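Local coordinates for protein dihydrofolate reductase (Enterococcus faecalis, PDB 4M7U) that probably reduces 7,8-dihydrofolate to tetrahydrofolate with NADPH, a step needed for glycine, purine and DNA precursor synthesis, at residues Thr68-Ser73 with Glu80-Met85. Numbering follows the deposited sequence.
With NAP (NADP nicotinamide-adenine-dinucleotide phosphate), chain B.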
loop_
_atom_site.group_PDB
_atom_site.type_symbol
_atom_site.label_atom_id
_atom_site.label_comp_id
_atom_site.label_asym_id
_atom_site.label_seq_id
_atom_site.Cartn_x
_atom_site.Cartn_y
_atom_site.Cartn_z
ATOM N N THR A 68 -11.402 -2.997 -3.895
ATOM C CA THR A 68 -10.063 -3.578 -3.994
ATOM C C THR A 68 -9.782 -4.055 -5.421
ATOM O O THR A 68 -10.634 -4.708 -6.043
ATOM C CB THR A 68 -9.892 -4.757 -3.038
ATOM O OG1 THR A 68 -10.109 -4.316 -1.688
ATOM C CG2 THR A 68 -8.477 -5.361 -3.161
ATOM N N ILE A 69 -8.605 -3.719 -5.950
ATOM C CA ILE A 69 -8.145 -4.303 -7.219
ATOM C C ILE A 69 -6.994 -5.299 -6.972
ATOM O O ILE A 69 -6.010 -4.961 -6.307
ATOM C CB ILE A 69 -7.660 -3.218 -8.213
ATOM C CG1 ILE A 69 -8.797 -2.250 -8.579
ATOM C CG2 ILE A 69 -7.099 -3.861 -9.469
ATOM C CD1 ILE A 69 -8.307 -0.953 -9.231
ATOM N N VAL A 70 -7.114 -6.527 -7.485
ATOM C CA VAL A 70 -6.000 -7.486 -7.407
ATOM C C VAL A 70 -5.257 -7.574 -8.741
ATOM O O VAL A 70 -5.876 -7.724 -9.804
ATOM C CB VAL A 70 -6.446 -8.881 -6.938
ATOM C CG1 VAL A 70 -5.273 -9.821 -6.918
ATOM C CG2 VAL A 70 -7.046 -8.787 -5.535
ATOM N N LEU A 71 -3.930 -7.447 -8.684
ATOM C CA LEU A 71 -3.112 -7.406 -9.892
ATOM C C LEU A 71 -2.504 -8.792 -10.125
ATOM O O LEU A 71 -1.914 -9.373 -9.211
ATOM C CB LEU A 71 -2.016 -6.344 -9.728
ATOM C CG LEU A 71 -1.205 -5.820 -10.912
ATOM C CD1 LEU A 71 -2.111 -5.406 -12.049
ATOM C CD2 LEU A 71 -0.364 -4.632 -10.446
ATOM N N THR A 72 -2.673 -9.333 -11.333
ATOM C CA THR A 72 -2.153 -10.666 -11.669
ATOM C C THR A 72 -2.037 -10.807 -13.175
ATOM O O THR A 72 -2.821 -10.215 -13.905
ATOM C CB THR A 72 -3.057 -11.804 -11.092
ATOM O OG1 THR A 72 -2.526 -13.095 -11.442
ATOM C CG2 THR A 72 -4.477 -11.684 -11.619
ATOM N N SER A 73 -1.049 -11.571 -13.642
ATOM C CA SER A 73 -0.892 -11.805 -15.077
ATOM C C SER A 73 -1.832 -12.913 -15.570
ATOM O O SER A 73 -2.056 -13.060 -16.770
ATOM C CB SER A 73 0.563 -12.136 -15.421
ATOM O OG SER A 73 0.963 -13.352 -14.815
ATOM N N GLU A 80 -13.253 -13.372 -4.653
ATOM C CA GLU A 80 -14.535 -12.847 -4.218
ATOM C C GLU A 80 -14.458 -11.356 -3.921
ATOM O O GLU A 80 -13.613 -10.917 -3.143
ATOM C CB GLU A 80 -15.049 -13.625 -2.999
ATOM C CG GLU A 80 -15.168 -15.141 -3.239
ATOM C CD GLU A 80 -15.963 -15.493 -4.495
ATOM O OE1 GLU A 80 -17.046 -14.897 -4.713
ATOM O OE2 GLU A 80 -15.501 -16.367 -5.268
ATOM N N GLY A 81 -15.333 -10.584 -4.562
ATOM C CA GLY A 81 -15.520 -9.186 -4.213
ATOM C C GLY A 81 -14.417 -8.216 -4.611
ATOM O O GLY A 81 -14.319 -7.131 -4.034
ATOM N N VAL A 82 -13.591 -8.584 -5.586
ATOM C CA VAL A 82 -12.531 -7.682 -6.032
ATOM C C VAL A 82 -12.523 -7.552 -7.549
ATOM O O VAL A 82 -12.976 -8.439 -8.263
ATOM C CB VAL A 82 -11.131 -8.134 -5.540
ATOM C CG1 VAL A 82 -11.106 -8.313 -4.019
ATOM C CG2 VAL A 82 -10.732 -9.418 -6.221
ATOM N N LEU A 83 -12.035 -6.422 -8.039
ATOM C CA LEU A 83 -11.735 -6.289 -9.446
ATOM C C LEU A 83 -10.391 -6.989 -9.631
ATOM O O LEU A 83 -9.564 -7.017 -8.715
ATOM C CB LEU A 83 -11.617 -4.811 -9.833
ATOM C CG LEU A 83 -12.863 -3.964 -9.562
ATOM C CD1 LEU A 83 -12.676 -2.512 -9.998
ATOM C CD2 LEU A 83 -14.017 -4.577 -10.304
ATOM N N VAL A 84 -10.179 -7.563 -10.806
ATOM C CA VAL A 84 -8.911 -8.191 -11.128
ATOM C C VAL A 84 -8.376 -7.493 -12.350
ATOM O O VAL A 84 -9.103 -7.316 -13.319
ATOM C CB VAL A 84 -9.093 -9.675 -11.473
ATOM C CG1 VAL A 84 -7.767 -10.275 -11.886
ATOM C CG2 VAL A 84 -9.658 -10.437 -10.283
ATOM N N MET A 85 -7.121 -7.064 -12.315
ATOM C CA MET A 85 -6.530 -6.403 -13.478
ATOM C C MET A 85 -5.179 -7.024 -13.794
ATOM O O MET A 85 -4.631 -7.777 -12.970
ATOM C CB MET A 85 -6.428 -4.878 -13.272
ATOM C CG MET A 85 -7.775 -4.167 -13.215
ATOM S SD MET A 85 -7.668 -2.365 -13.024
ATOM C CE MET A 85 -9.391 -2.003 -12.593
HETATM P PA NAP B . 3.106 -8.953 -4.409
HETATM O O1A NAP B . 3.726 -7.629 -4.951
HETATM O O2A NAP B . 2.021 -8.697 -3.380
HETATM O O5B NAP B . 2.432 -9.731 -5.590
HETATM C C5B NAP B . 3.189 -10.114 -6.700
HETATM C C4B NAP B . 2.309 -10.587 -7.814
HETATM O O4B NAP B . 1.292 -9.598 -8.292
HETATM C C3B NAP B . 2.878 -11.264 -9.038
HETATM O O3B NAP B . 3.514 -12.484 -8.949
HETATM C C2B NAP B . 1.773 -11.112 -10.014
HETATM O O2B NAP B . 0.744 -12.032 -10.027
HETATM C C1B NAP B . 1.490 -9.647 -9.762
HETATM N N9A NAP B . 1.782 -8.441 -10.474
HETATM C C8A NAP B . 2.603 -7.488 -10.033
HETATM N N7A NAP B . 2.766 -6.549 -11.092
HETATM C C5A NAP B . 2.034 -7.004 -12.191
HETATM C C6A NAP B . 1.854 -6.470 -13.473
HETATM N N6A NAP B . 2.496 -5.231 -13.829
HETATM N N1A NAP B . 1.083 -7.130 -14.333
HETATM C C2A NAP B . 0.465 -8.305 -13.986
HETATM N N3A NAP B . 0.645 -8.838 -12.712
HETATM C C4A NAP B . 1.425 -8.168 -11.850
HETATM O O3 NAP B . 4.209 -9.920 -3.819
HETATM P PN NAP B . 5.611 -9.475 -3.224
HETATM O O1N NAP B . 6.533 -8.966 -4.376
HETATM O O2N NAP B . 5.480 -8.396 -2.170
HETATM O O5D NAP B . 6.178 -10.775 -2.522
HETATM C C5D NAP B . 5.234 -11.699 -2.036
HETATM C C4D NAP B . 5.633 -13.163 -1.983
HETATM O O4D NAP B . 6.959 -13.579 -2.497
HETATM C C3D NAP B . 5.364 -13.998 -0.731
HETATM O O3D NAP B . 4.459 -14.968 -0.770
HETATM C C2D NAP B . 6.726 -14.377 -0.221
HETATM O O2D NAP B . 6.901 -15.451 0.626
HETATM C C1D NAP B . 7.674 -14.234 -1.394
HETATM N N1N NAP B . 9.111 -14.137 -1.320
HETATM C C2N NAP B . 10.029 -15.134 -0.794
HETATM C C3N NAP B . 11.544 -14.925 -0.902
HETATM C C7N NAP B . 12.376 -16.152 -1.005
HETATM O O7N NAP B . 11.954 -17.084 -1.677
HETATM N N7N NAP B . 13.394 -16.394 -0.035
HETATM C C4N NAP B . 12.124 -13.526 -1.229
HETATM C C5N NAP B . 11.045 -12.440 -1.487
HETATM C C6N NAP B . 9.543 -12.760 -1.373
HETATM P P2B NAP B . 0.931 -13.325 -10.902
HETATM O O1X NAP B . 2.180 -14.116 -10.391
HETATM O O2X NAP B . -0.337 -14.214 -10.709
HETATM O O3X NAP B . 1.127 -12.915 -12.342
HETATM O O HOH W 1 -13.769 -4.610 -3.584
#
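A water links Gly-81 O to Thr-68 N, and the next residue, Val-82, packs against Thr-68 and Val-70: its CG1 lies alongside the Thr-68 side chain and, with CG1 beside the backbone N (chi1 -54°), CG2 is left to meet Val-70 CG2 at 3.8 Å. Leu-83 N then donates to Thr-68 O (3.0 Å), and Leu-83 O receives the nearly straight bond from Val-70 N (2.8 Å, 171°); Leu-83 CB packs against Ile-69 CG1. Val-84, on the other face, brings CG1 to 3.6 Å from Thr-72 CG2. Met-85 N binds Val-70 O, and Met-85 O accepts from Thr-72 N (3.0 Å). The extended Met-85 side chain runs across Ile-69, with CE 3.7 Å from Ile-69 CD1. The Thr-72 N bond lies where the chain leaves strand 68-71 and turns to the cofactor: Thr-72 OG1 donates to O2X of the NADP 2'-phosphate (2.6 Å), and Ser-73 N and OG both donate to O3X. Strand 83-85 is the edge of the central sheet, with 67-71 between it and 47-51; helix 88-97 covers Ile-69 and Met-85, whereas Phe-55 of helix 52-57 packs on Val-70 and Val-82.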